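Side-chain contacts in putative peptidyl-arginine deiminase family protein (Campylobacter jejuni subsp. jejuni serotype O:2, PDB 6B10), which probably catalyses the hydrolysis of agmatine to N-carbamoylputrescine, a deiminase step of polyamine biosynthesis: residues T180-I185 and K189-L194; R213-N218 and S298-N303; R312-L315 and S320-C323; K56-A61 and S126-E131; E229-L234 and E263-A268. All blocks are in the same frame, centred on the assembly; numbering follows the deposited sequence.

Contact 1: T180-I185 and K189-L194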
# COMPACT_ATOMS: atom_id res chain seq x y z
N THR A 180 -15.02 -16.37 2.67
CA THR A 180 -15.88 -16.24 3.86
C THR A 180 -15.09 -15.72 5.07
O THR A 180 -15.57 -14.83 5.78
CB THR A 180 -16.56 -17.59 4.22
OG1 THR A 180 -17.39 -18.00 3.12
CG2 THR A 180 -17.42 -17.48 5.47
N LYS A 181 -13.89 -16.25 5.28
CA LYS A 181 -13.05 -15.80 6.39
C LYS A 181 -12.69 -14.32 6.25
O LYS A 181 -12.79 -13.56 7.21
CB LYS A 181 -11.77 -16.63 6.48
CG LYS A 181 -10.88 -16.27 7.65
CD LYS A 181 -9.77 -17.29 7.82
N LEU A 182 -12.27 -13.93 5.05
CA LEU A 182 -11.89 -12.54 4.80
C LEU A 182 -13.06 -11.57 4.97
O LEU A 182 -12.87 -10.46 5.47
CB LEU A 182 -11.28 -12.38 3.40
CG LEU A 182 -9.86 -12.95 3.27
CD1 LEU A 182 -9.48 -13.09 1.80
CD2 LEU A 182 -8.85 -12.08 4.00
N LYS A 183 -14.25 -11.99 4.55
CA LYS A 183 -15.45 -11.19 4.73
C LYS A 183 -15.77 -10.99 6.20
O LYS A 183 -16.21 -9.90 6.60
CB LYS A 183 -16.63 -11.83 4.00
CG LYS A 183 -16.54 -11.68 2.49
CD LYS A 183 -17.69 -12.35 1.76
CE LYS A 183 -17.68 -11.97 0.29
NZ LYS A 183 -18.50 -12.90 -0.53
N GLU A 184 -15.53 -12.02 7.00
CA GLU A 184 -15.80 -11.96 8.43
C GLU A 184 -14.81 -11.06 9.15
O GLU A 184 -15.20 -10.29 10.04
CB GLU A 184 -15.79 -13.37 9.03
CG GLU A 184 -16.98 -14.19 8.60
CD GLU A 184 -16.86 -15.65 8.95
OE1 GLU A 184 -15.78 -16.07 9.44
OE2 GLU A 184 -17.84 -16.39 8.71
N ILE A 185 -13.55 -11.15 8.77
CA ILE A 185 -12.49 -10.34 9.36
C ILE A 185 -12.67 -8.85 9.08
O ILE A 185 -12.44 -8.02 9.95
CB ILE A 185 -11.11 -10.78 8.83
CG1 ILE A 185 -10.75 -12.18 9.34
CG2 ILE A 185 -10.04 -9.78 9.26
CD1 ILE A 185 -9.64 -12.85 8.57
N LYS A 189 -19.18 -7.14 2.43
CA LYS A 189 -20.30 -7.73 1.70
C LYS A 189 -19.85 -8.35 0.37
O LYS A 189 -20.56 -9.18 -0.18
CB LYS A 189 -21.42 -6.71 1.48
CG LYS A 189 -21.13 -5.61 0.48
CD LYS A 189 -22.13 -4.48 0.66
CE LYS A 189 -21.99 -3.40 -0.40
NZ LYS A 189 -22.67 -2.14 0.02
N GLN A 190 -18.68 -7.97 -0.13
CA GLN A 190 -18.23 -8.43 -1.44
C GLN A 190 -16.71 -8.44 -1.58
O GLN A 190 -16.03 -7.52 -1.12
CB GLN A 190 -18.84 -7.54 -2.53
CG GLN A 190 -18.34 -7.81 -3.93
CD GLN A 190 -19.02 -6.94 -4.99
OE1 GLN A 190 -19.71 -5.97 -4.67
NE2 GLN A 190 -18.83 -7.29 -6.25
N ILE A 191 -16.19 -9.48 -2.21
CA ILE A 191 -14.78 -9.53 -2.62
C ILE A 191 -14.71 -9.74 -4.12
O ILE A 191 -15.30 -10.67 -4.66
CB ILE A 191 -14.01 -10.67 -1.93
CG1 ILE A 191 -13.97 -10.43 -0.42
CG2 ILE A 191 -12.60 -10.77 -2.50
CD1 ILE A 191 -13.33 -11.54 0.38
N ILE A 192 -13.96 -8.86 -4.78
CA ILE A 192 -13.69 -8.98 -6.20
C ILE A 192 -12.34 -9.68 -6.34
O ILE A 192 -11.29 -9.13 -5.96
CB ILE A 192 -13.66 -7.60 -6.88
CG1 ILE A 192 -15.03 -6.94 -6.76
CG2 ILE A 192 -13.26 -7.71 -8.34
CD1 ILE A 192 -15.04 -5.46 -7.03
N TRP A 193 -12.39 -10.91 -6.85
CA TRP A 193 -11.21 -11.72 -7.06
C TRP A 193 -10.75 -11.57 -8.50
O TRP A 193 -11.39 -12.08 -9.41
CB TRP A 193 -11.54 -13.19 -6.80
CG TRP A 193 -11.85 -13.53 -5.37
CD1 TRP A 193 -13.07 -13.50 -4.76
CD2 TRP A 193 -10.91 -13.96 -4.38
NE1 TRP A 193 -12.95 -13.89 -3.43
CE2 TRP A 193 -11.63 -14.18 -3.18
CE3 TRP A 193 -9.53 -14.20 -4.39
CZ2 TRP A 193 -11.01 -14.61 -2.01
CZ3 TRP A 193 -8.92 -14.62 -3.22
CH2 TRP A 193 -9.66 -14.83 -2.05
N LEU A 194 -9.64 -10.85 -8.72
CA LEU A 194 -9.12 -10.65 -10.07
C LEU A 194 -8.20 -11.79 -10.50
O LEU A 194 -7.20 -12.07 -9.84
CB LEU A 194 -8.37 -9.33 -10.18
CG LEU A 194 -9.17 -8.04 -10.23
CD1 LEU A 194 -8.20 -6.88 -10.43
CD2 LEU A 194 -10.22 -8.04 -11.33
O HOH W 1 -18.03 -11.77 -3.07

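Contact 2: R213-N218 and S298-N303. With PO4 (phosphate ion), chain D.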
# COMPACT_ATOMS: atom_id res chain seq x y z
N ARG A 213 -6.72 -0.23 -7.85
CA ARG A 213 -6.94 0.46 -6.59
C ARG A 213 -8.24 1.26 -6.66
O ARG A 213 -8.49 1.92 -7.66
CB ARG A 213 -5.82 1.48 -6.33
CG ARG A 213 -4.39 0.97 -6.34
CD ARG A 213 -4.02 0.20 -5.08
NE ARG A 213 -4.19 1.00 -3.88
CZ ARG A 213 -3.33 1.91 -3.42
NH1 ARG A 213 -2.19 2.17 -4.04
NH2 ARG A 213 -3.63 2.58 -2.32
N PHE A 214 -9.04 1.23 -5.60
CA PHE A 214 -10.10 2.20 -5.45
C PHE A 214 -9.50 3.58 -5.17
O PHE A 214 -8.57 3.71 -4.36
CB PHE A 214 -11.04 1.85 -4.30
CG PHE A 214 -11.91 0.66 -4.57
CD1 PHE A 214 -13.01 0.77 -5.41
CD2 PHE A 214 -11.63 -0.57 -4.00
CE1 PHE A 214 -13.82 -0.32 -5.67
CE2 PHE A 214 -12.44 -1.67 -4.25
CZ PHE A 214 -13.53 -1.54 -5.09
N ILE A 215 -10.05 4.59 -5.83
CA ILE A 215 -9.68 5.98 -5.56
C ILE A 215 -10.84 6.78 -4.95
O ILE A 215 -10.63 7.83 -4.35
CB ILE A 215 -9.14 6.69 -6.81
CG1 ILE A 215 -10.18 6.75 -7.93
CG2 ILE A 215 -7.89 5.99 -7.28
CD1 ILE A 215 -9.72 7.52 -9.14
N ASP A 216 -12.07 6.29 -5.15
CA ASP A 216 -13.20 6.68 -4.31
C ASP A 216 -14.16 5.49 -4.24
O ASP A 216 -13.85 4.43 -4.79
CB ASP A 216 -13.86 7.99 -4.80
CG ASP A 216 -14.51 7.88 -6.18
OD1 ASP A 216 -15.06 6.82 -6.55
OD2 ASP A 216 -14.49 8.89 -6.89
N LYS A 217 -15.28 5.64 -3.54
CA LYS A 217 -16.18 4.50 -3.32
C LYS A 217 -16.75 3.93 -4.62
O LYS A 217 -17.17 2.78 -4.63
CB LYS A 217 -17.34 4.89 -2.39
CG LYS A 217 -18.39 5.79 -3.02
CD LYS A 217 -19.42 6.22 -1.98
CE LYS A 217 -20.59 6.94 -2.62
NZ LYS A 217 -21.52 7.49 -1.60
N ASN A 218 -16.76 4.72 -5.69
CA ASN A 218 -17.33 4.30 -6.97
C ASN A 218 -16.33 4.01 -8.08
O ASN A 218 -16.74 3.65 -9.18
CB ASN A 218 -18.31 5.37 -7.48
CG ASN A 218 -19.44 5.62 -6.51
OD1 ASN A 218 -19.70 6.76 -6.14
ND2 ASN A 218 -20.12 4.57 -6.10
N SER A 298 -5.90 13.57 -10.84
CA SER A 298 -6.19 14.88 -10.27
C SER A 298 -7.61 15.35 -10.60
O SER A 298 -8.35 15.79 -9.71
CB SER A 298 -5.15 15.89 -10.80
OG SER A 298 -5.40 17.19 -10.31
N LYS A 299 -7.99 15.25 -11.86
CA LYS A 299 -9.35 15.61 -12.27
C LYS A 299 -10.41 14.76 -11.57
O LYS A 299 -11.46 15.26 -11.17
CB LYS A 299 -9.50 15.48 -13.79
CG LYS A 299 -10.55 16.41 -14.38
CD LYS A 299 -10.50 16.46 -15.90
CE LYS A 299 -9.11 16.78 -16.43
NZ LYS A 299 -9.14 17.43 -17.77
N ALA A 300 -10.11 13.47 -11.40
CA ALA A 300 -11.04 12.52 -10.77
C ALA A 300 -11.09 12.66 -9.25
O ALA A 300 -11.99 12.10 -8.61
CB ALA A 300 -10.67 11.09 -11.14
N LEU A 301 -10.14 13.38 -8.67
CA LEU A 301 -10.09 13.59 -7.23
C LEU A 301 -10.02 15.09 -6.89
O LEU A 301 -8.99 15.59 -6.43
CB LEU A 301 -8.88 12.85 -6.66
CG LEU A 301 -8.91 11.33 -6.88
CD1 LEU A 301 -7.53 10.75 -6.63
CD2 LEU A 301 -9.94 10.67 -5.99
N PRO A 302 -11.15 15.81 -7.07
CA PRO A 302 -11.16 17.28 -6.99
C PRO A 302 -10.78 17.91 -5.66
O PRO A 302 -10.59 19.12 -5.61
CB PRO A 302 -12.62 17.64 -7.32
CG PRO A 302 -13.21 16.43 -7.94
CD PRO A 302 -12.50 15.27 -7.30
N ASN A 303 -10.70 17.12 -4.59
CA ASN A 303 -10.34 17.64 -3.26
C ASN A 303 -9.01 17.10 -2.75
O ASN A 303 -8.74 17.13 -1.56
CB ASN A 303 -11.45 17.32 -2.26
CG ASN A 303 -12.79 17.88 -2.67
OD1 ASN A 303 -13.76 17.15 -2.83
ND2 ASN A 303 -12.85 19.19 -2.88
P PO4 D . -12.04 13.61 -3.60
O1 PO4 D . -12.35 12.31 -4.30
O2 PO4 D . -10.76 14.21 -4.13
O3 PO4 D . -11.90 13.32 -2.12
O4 PO4 D . -13.17 14.60 -3.79
O HOH W 2 -13.03 9.53 -9.10

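Contact 3: R312-L315 and S320-C323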
# COMPACT_ATOMS: atom_id res chain seq x y z
N ARG A 312 11.86 5.70 -9.08
CA ARG A 312 12.72 4.79 -9.84
C ARG A 312 13.64 3.93 -8.97
O ARG A 312 13.79 2.74 -9.21
CB ARG A 312 13.56 5.57 -10.84
CG ARG A 312 12.75 6.15 -11.98
CD ARG A 312 13.62 6.97 -12.90
NE ARG A 312 14.18 8.12 -12.19
CZ ARG A 312 15.21 8.85 -12.62
NH1 ARG A 312 15.80 8.57 -13.77
NH2 ARG A 312 15.63 9.87 -11.89
N VAL A 313 14.24 4.54 -7.96
CA VAL A 313 15.22 3.84 -7.13
C VAL A 313 14.53 2.73 -6.33
O VAL A 313 15.08 1.63 -6.18
CB VAL A 313 15.97 4.81 -6.19
CG1 VAL A 313 17.04 4.06 -5.40
CG2 VAL A 313 16.60 5.93 -6.99
N PHE A 314 13.32 3.02 -5.84
CA PHE A 314 12.51 2.03 -5.12
C PHE A 314 12.36 0.72 -5.90
O PHE A 314 12.40 -0.36 -5.32
CB PHE A 314 11.10 2.58 -4.83
CG PHE A 314 11.05 3.65 -3.78
CD1 PHE A 314 11.21 4.99 -4.11
CD2 PHE A 314 10.78 3.33 -2.45
CE1 PHE A 314 11.14 5.98 -3.15
CE2 PHE A 314 10.71 4.31 -1.49
CZ PHE A 314 10.89 5.64 -1.83
N LEU A 315 12.18 0.83 -7.22
CA LEU A 315 11.94 -0.34 -8.07
C LEU A 315 13.10 -1.35 -8.11
O LEU A 315 12.89 -2.52 -8.46
CB LEU A 315 11.63 0.08 -9.50
CG LEU A 315 10.44 1.01 -9.80
CD1 LEU A 315 10.41 1.28 -11.29
CD2 LEU A 315 9.12 0.43 -9.33
N SER A 320 7.35 0.02 -4.86
CA SER A 320 7.24 1.44 -5.13
C SER A 320 6.65 2.12 -3.90
O SER A 320 6.70 1.54 -2.82
CB SER A 320 6.43 1.67 -6.41
OG SER A 320 6.44 3.04 -6.79
N LEU A 321 6.09 3.32 -4.05
CA LEU A 321 5.71 4.16 -2.90
C LEU A 321 4.78 3.46 -1.91
O LEU A 321 5.06 3.48 -0.72
CB LEU A 321 5.09 5.48 -3.36
CG LEU A 321 5.92 6.40 -4.27
CD1 LEU A 321 5.12 7.64 -4.62
CD2 LEU A 321 7.25 6.80 -3.64
N HIS A 322 3.70 2.86 -2.41
CA HIS A 322 2.69 2.23 -1.55
C HIS A 322 3.28 1.07 -0.74
O HIS A 322 2.96 0.90 0.43
CB HIS A 322 1.50 1.72 -2.37
CG HIS A 322 0.29 1.38 -1.56
ND1 HIS A 322 -0.19 0.09 -1.45
CD2 HIS A 322 -0.56 2.15 -0.83
CE1 HIS A 322 -1.27 0.08 -0.68
NE2 HIS A 322 -1.51 1.32 -0.29
N CYS A 323 4.15 0.28 -1.38
CA CYS A 323 4.81 -0.85 -0.72
C CYS A 323 5.71 -0.43 0.45
O CYS A 323 5.90 -1.19 1.39
CB CYS A 323 5.67 -1.64 -1.73
SG CYS A 323 4.77 -2.37 -3.11

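Contact 4: K56-A61 and S126-E131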
# COMPACT_ATOMS: atom_id res chain seq x y z
N LYS A 56 1.55 13.80 9.87
CA LYS A 56 2.73 13.30 10.56
C LYS A 56 3.29 12.07 9.88
O LYS A 56 2.56 11.29 9.26
CB LYS A 56 2.43 12.99 12.02
CG LYS A 56 2.19 14.21 12.88
CD LYS A 56 1.86 13.80 14.31
CE LYS A 56 0.41 13.36 14.44
NZ LYS A 56 0.19 12.72 15.76
N VAL A 57 4.60 11.90 9.99
CA VAL A 57 5.30 10.76 9.46
C VAL A 57 6.07 10.11 10.60
O VAL A 57 6.70 10.82 11.40
CB VAL A 57 6.28 11.19 8.35
CG1 VAL A 57 7.12 10.01 7.86
CG2 VAL A 57 5.54 11.83 7.18
N LEU A 58 6.04 8.79 10.66
CA LEU A 58 6.82 8.02 11.63
C LEU A 58 7.83 7.16 10.89
O LEU A 58 7.46 6.36 10.03
CB LEU A 58 5.90 7.13 12.47
CG LEU A 58 6.60 6.26 13.53
CD1 LEU A 58 7.38 7.11 14.52
CD2 LEU A 58 5.60 5.40 14.27
N LEU A 59 9.11 7.33 11.21
CA LEU A 59 10.18 6.56 10.59
C LEU A 59 10.76 5.57 11.59
O LEU A 59 11.13 5.94 12.69
CB LEU A 59 11.29 7.50 10.12
CG LEU A 59 10.90 8.62 9.16
CD1 LEU A 59 12.10 9.52 8.90
CD2 LEU A 59 10.36 8.06 7.85
N ILE A 60 10.83 4.30 11.17
CA ILE A 60 11.30 3.21 12.01
C ILE A 60 12.68 2.78 11.52
O ILE A 60 12.85 2.52 10.33
CB ILE A 60 10.33 2.01 11.94
CG1 ILE A 60 8.91 2.44 12.33
CG2 ILE A 60 10.80 0.88 12.84
CD1 ILE A 60 7.83 1.45 11.95
N ALA A 61 13.65 2.71 12.42
CA ALA A 61 15.02 2.30 12.08
C ALA A 61 15.80 1.82 13.31
O ALA A 61 15.48 2.23 14.43
CB ALA A 61 15.76 3.44 11.41
N SER A 126 4.88 -5.47 17.46
CA SER A 126 4.68 -5.60 18.91
C SER A 126 5.38 -4.48 19.66
O SER A 126 4.77 -3.82 20.50
CB SER A 126 5.17 -6.96 19.42
OG SER A 126 4.35 -8.00 18.93
N LYS A 127 6.66 -4.27 19.33
CA LYS A 127 7.44 -3.20 19.95
C LYS A 127 6.70 -1.88 19.77
O LYS A 127 6.47 -1.16 20.73
CB LYS A 127 8.86 -3.02 19.34
CG LYS A 127 9.49 -4.18 18.58
CD LYS A 127 10.06 -5.27 19.47
CE LYS A 127 11.25 -5.92 18.80
NZ LYS A 127 11.81 -7.06 19.58
N LEU A 128 6.34 -1.60 18.52
CA LEU A 128 5.73 -0.33 18.15
C LEU A 128 4.47 -0.06 18.95
O LEU A 128 4.28 1.04 19.48
CB LEU A 128 5.41 -0.32 16.66
CG LEU A 128 4.77 0.95 16.08
CD1 LEU A 128 5.70 2.14 16.21
CD2 LEU A 128 4.38 0.73 14.62
N PHE A 129 3.61 -1.07 19.03
CA PHE A 129 2.31 -0.93 19.68
C PHE A 129 2.43 -0.97 21.20
O PHE A 129 1.70 -0.27 21.90
CB PHE A 129 1.32 -1.98 19.16
CG PHE A 129 0.56 -1.53 17.95
CD1 PHE A 129 1.17 -1.46 16.71
CD2 PHE A 129 -0.77 -1.14 18.06
CE1 PHE A 129 0.47 -1.02 15.59
CE2 PHE A 129 -1.47 -0.70 16.95
CZ PHE A 129 -0.85 -0.64 15.72
N LYS A 130 3.35 -1.79 21.71
CA LYS A 130 3.61 -1.86 23.14
C LYS A 130 4.25 -0.56 23.66
O LYS A 130 3.80 0.00 24.66
CB LYS A 130 4.51 -3.06 23.48
CG LYS A 130 4.80 -3.23 24.96
CD LYS A 130 5.47 -4.56 25.26
CE LYS A 130 6.11 -4.58 26.64
NZ LYS A 130 7.42 -3.86 26.69
N GLU A 131 5.28 -0.08 22.95
CA GLU A 131 6.10 1.03 23.43
C GLU A 131 5.57 2.41 23.04
O GLU A 131 5.39 3.26 23.91
CB GLU A 131 7.53 0.89 22.92
CG GLU A 131 8.20 -0.43 23.28
CD GLU A 131 9.56 -0.56 22.64
OE1 GLU A 131 10.18 0.49 22.35
OE2 GLU A 131 10.02 -1.70 22.44

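Contact 5: E229-L234 and E263-A268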
# COMPACT_ATOMS: atom_id res chain seq x y z
N GLU A 229 2.98 -5.04 -28.62
CA GLU A 229 4.20 -5.84 -28.56
C GLU A 229 4.59 -6.23 -27.13
O GLU A 229 5.24 -7.25 -26.92
CB GLU A 229 5.36 -5.08 -29.21
N ASP A 230 4.19 -5.41 -26.15
CA ASP A 230 4.60 -5.61 -24.75
C ASP A 230 3.91 -6.84 -24.14
O ASP A 230 2.73 -7.09 -24.38
CB ASP A 230 4.29 -4.36 -23.93
CG ASP A 230 5.05 -4.31 -22.61
OD1 ASP A 230 4.69 -5.08 -21.69
OD2 ASP A 230 5.99 -3.51 -22.48
N GLU A 231 4.67 -7.59 -23.34
CA GLU A 231 4.14 -8.80 -22.70
C GLU A 231 3.00 -8.53 -21.71
O GLU A 231 2.21 -9.43 -21.41
CB GLU A 231 5.27 -9.57 -21.98
CG GLU A 231 5.94 -8.83 -20.84
CD GLU A 231 7.09 -9.61 -20.23
OE1 GLU A 231 6.97 -10.85 -20.11
OE2 GLU A 231 8.11 -8.99 -19.88
N HIS A 232 2.91 -7.30 -21.22
CA HIS A 232 1.81 -6.89 -20.35
C HIS A 232 0.49 -6.65 -21.08
O HIS A 232 -0.55 -6.56 -20.43
CB HIS A 232 2.17 -5.60 -19.61
CG HIS A 232 3.29 -5.76 -18.64
ND1 HIS A 232 4.58 -5.34 -18.91
CD2 HIS A 232 3.32 -6.27 -17.39
CE1 HIS A 232 5.35 -5.59 -17.87
NE2 HIS A 232 4.61 -6.16 -16.93
N TYR A 233 0.51 -6.55 -22.40
CA TYR A 233 -0.67 -6.12 -23.15
C TYR A 233 -1.92 -6.96 -22.88
O TYR A 233 -2.95 -6.43 -22.49
CB TYR A 233 -0.40 -6.07 -24.66
CG TYR A 233 -1.59 -5.56 -25.44
CD1 TYR A 233 -1.84 -4.20 -25.56
CD2 TYR A 233 -2.50 -6.45 -26.03
CE1 TYR A 233 -2.93 -3.73 -26.25
CE2 TYR A 233 -3.60 -5.98 -26.73
CZ TYR A 233 -3.81 -4.63 -26.84
OH TYR A 233 -4.91 -4.16 -27.53
N LEU A 234 -1.82 -8.27 -23.12
CA LEU A 234 -2.99 -9.16 -23.04
C LEU A 234 -3.45 -9.46 -21.60
O LEU A 234 -4.66 -9.47 -21.35
CB LEU A 234 -2.74 -10.47 -23.81
CG LEU A 234 -2.62 -10.34 -25.33
CD1 LEU A 234 -2.18 -11.66 -25.95
CD2 LEU A 234 -3.92 -9.87 -25.97
N GLU A 263 20.18 -4.53 -16.78
CA GLU A 263 19.56 -5.42 -17.77
C GLU A 263 18.29 -6.13 -17.29
O GLU A 263 17.80 -7.03 -17.97
CB GLU A 263 20.58 -6.46 -18.26
N ARG A 264 17.74 -5.71 -16.15
CA ARG A 264 16.54 -6.33 -15.58
C ARG A 264 15.37 -5.35 -15.68
O ARG A 264 15.49 -4.21 -15.24
CB ARG A 264 16.78 -6.71 -14.12
N ARG A 265 14.25 -5.79 -16.25
CA ARG A 265 13.07 -4.93 -16.40
C ARG A 265 12.35 -4.68 -15.07
O ARG A 265 11.87 -5.62 -14.43
CB ARG A 265 12.07 -5.48 -17.42
CG ARG A 265 10.96 -4.48 -17.70
CD ARG A 265 9.91 -4.96 -18.68
NE ARG A 265 8.93 -3.90 -18.91
CZ ARG A 265 7.93 -3.94 -19.78
NH1 ARG A 265 7.75 -5.02 -20.55
NH2 ARG A 265 7.10 -2.91 -19.90
N LEU A 266 12.25 -3.41 -14.68
CA LEU A 266 11.67 -3.01 -13.41
C LEU A 266 10.15 -2.91 -13.49
O LEU A 266 9.61 -2.43 -14.49
CB LEU A 266 12.26 -1.67 -12.97
CG LEU A 266 13.78 -1.66 -12.84
CD1 LEU A 266 14.28 -0.28 -12.45
CD2 LEU A 266 14.27 -2.71 -11.85
N GLY A 267 9.47 -3.34 -12.43
CA GLY A 267 8.01 -3.36 -12.40
C GLY A 267 7.42 -2.00 -12.08
O GLY A 267 6.82 -1.81 -11.02
N ALA A 268 7.59 -1.06 -12.99
CA ALA A 268 7.10 0.30 -12.80
C ALA A 268 5.58 0.31 -12.97
O ALA A 268 5.08 -0.15 -13.99
CB ALA A 268 7.76 1.25 -13.78

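Contact 1: T180-I185 and K189-L194
L182 and I191 make the close apolar seam between helix 180-185 and strand 190-194, with L182 CB 3.7 Å from I191 CD1. The delta carbon reaches that far because I191 carries CG1 anti to its carbonyl carbon (chi1 -64°) and extends straight on toward the helix. There CD1 touches both L182 CB and the aliphatic root of K183, whose CG is 3.8 Å away. The other branch of I191, CG2, is laid over the rim of one face of the W193 ring, two residues along the strand. L182 CD1 meets the same indole at CH2, obliquely and at a longer 4.2 Å. Helix and strand illustrate a beta-alpha-beta connection: strand 190-194 pairs in parallel with strand 156-160, and helix 175-186 lies on the path between them.

The lysine side is looser and wet. K183 runs extended past I191, and its CE passes 3.8 Å from the backbone N of I191; the ammonium beyond it meets the strand through a water, which accepts from K183 NZ at 2.8 Å and from I191 N at 3.1 Å. D179, one turn before on the same helix, forms a salt bridge with K183 NZ and accepts from W193 NE1. The lysine thus serves twice, its methylenes extending the apolar seam and its ammonium tying the helix to the strand backbone through solvent.

Contact 2: R213-N218 and S298-N303
I215 and L301 meet where a strand turns a corner beside the end of helix 289-300, and the leucine can be followed outward atom by atom. Its CB already touches the bound phosphate, 3.4 Å from O2. CG then stands anti to the carbonyl carbon (chi1 -60°), which swings the isobutyl group toward the 213-218 segment. At the tip, CD2 meets two oxygens, I215 O at 3.4 Å and O1 of the phosphate. The same methyl packs 4.1 Å from I215 CB, while I215 reaches past it with CD1 to touch A300 CB.

The setting is a beta hairpin, strands 212-216 and 219-224 running antiparallel, and an Asx turn shapes its connection. D216 OD1 accepts from N218 N at 2.8 Å, approached on its anti side and 24° out of the carboxylate plane, and it also bonds to T219 OG1. The second oxygen looks across the contact: a water donates to D216 OD2 at 2.7 Å and to A300 O at 2.8 Å, joining the hairpin to the helix end without a direct bond. Beyond L301, N303 N donates to O2 of the phosphate (2.9 Å, N-H...O angle 154°), and H304 ND1 also bonds to the ion, which probably came from the crystallisation liquor.

Contact 3: R312-L315 and S320-C323
F314 and S320 bring the two segments together, their CA atoms 5.3 Å apart within the single long connection that runs from strand 305-310 to strand 326-329. Residues 312-315 coil with helical backbone angles but lack the regular bonding of a helix; a weak bond from L315 N to R312 O is what the segment holds within itself. S320 is extended, and the chain coils again from L321 to C323. The connection therefore folds back on itself, and side chains rather than backbone bonds fill the join.

F314 and L321 overlap through ring and methyl. The leucine lays CD2 over one face of the phenyl ring, 4.0 Å from CE1, and the two side chains cross at about a right angle. Nearer the backbone, F314 CB rests 4.0 Å from S320 CA. L315 contributes a branch methyl, CD2, placed 4.2 Å from S320 CB. The serine hydroxyl turns aside from this grouping: with OG anti to the backbone N (chi1 -173°), it forms its hydrogen bond with Y285 OH. Helix 37-52 packs on F314 through I40 and S43, where Y44 also meets the ring with planes at about 30°, and L321 leans on I281 and P283 of strand 279-284.

All four touching residues are buried, and no hydrogen bond spans the join. It rests on the shape fit of an aromatic face and branched methyls, while the one side-chain hydroxyl among them is satisfied by a neighbouring tyrosine.

Contact 4: K56-A61 and S126-E131
L58 overlaps L128 through their branch methyls, L58 CD2 lying 3.8 Å from L128 CD1. The pair is a small example of helix-on-sheet packing in an alpha/beta propeller, the fold of the guanidino-group modifying enzymes. Here helix 120-133 covers one face of the sheet in which strand 56-61 runs parallel to both 19-25 and 76-80. Strand alternation selects the participants: L58 and I60 point to the helix, whereas L59, between them, belongs to the other face and packs on F70 and V76.

The two leucines hold nearly the same conformation. In both, CG is anti to the backbone N (chi1 180° in L58 and -179° in L128), a torsion that carries each branch end out toward the other backbone, and the two slide past one another in opposite directions. Little surface is shared, and the backbones stay well apart, with 9.0 Å between the CA atoms of I60 and L128. Other apolar side chains join in: M23 of the adjacent strand touches L128, and F133, further along the helix, packs against both leucines. In the helix itself a wider pi-type turn covers 128-131. A potassium ion, bound by F91, D106 and F107, lies about 11 Å from the L128 side chain. The other branch of L128 completes the contact more loosely, its CD2 standing 4.4 Å from I60 CD1.

Contact 5: E229-L234 and E263-A268
D230 and R265 form a salt bridge, approaching from opposite directions across the gap between the loop before helix 233-244 and the short strand 264-265. Its strongest bond runs from R265 NH2 to D230 OD2 at 2.9 Å, using the syn lone pair of the oxygen. R265 NH1 adds two weak bonds, to OD2 at 3.0 Å and to OD1 at 3.3 Å. Carboxylate and guanidinium planes are 70° apart, so this is not the flat, two-pronged pairing often seen between these groups. The arginine spans the distance because its chain is extended from CG to NE. E231 adds a second negative group nearby, its OE2 4.0 Å from R265 NH1, too far for a salt bridge.

A flat-group contact accompanies the charges. The H232 imidazole stands edge-on over the guanidinium, with CE1 3.5 Å above the centre of its face and the planes 88° apart.

Hydrogen bonds inside residues 229-234 fix the acceptor. D230 OD1 accepts from H232 N at 2.9 Å through its anti lone pair, and from H232 ND1 at 2.8 Å on the syn side. The first is a capping bond before a helix; the second is a His-carboxylate bond that sets the rotation of the imidazole. With two firm bonds on OD1, the carboxylate is held with OD2 presented to the arginine.

The type I turn from D230 to Y233 leads into helix 233-244, while R265 extends from the small antiparallel pair 260-261 and 264-265, and I255, just beyond strand 249-254, packs against H232.

How the contacts relate
Contacts 3 and 4 are buried and depend on apolar side chains, whereas contact 1 lies at the surface and contacts 2 and 5 are only partly buried. Polar chemistry follows that exposure: a water spans each of contacts 1 and 2, and contact 5 adds a direct salt bridge. Contacts 1 and 4 both set a helix against a strand, in different sheets; contact 3 joins two parts of one loop. Contact 5 is nested in the chain loop that contact 2 closes. Contact 3 touches both: R213 NH2 of contact 2 is 3.2 Å from H322 NE2, and L315 packs on A268 of contact 5. E15 bonds to both R213 and H322.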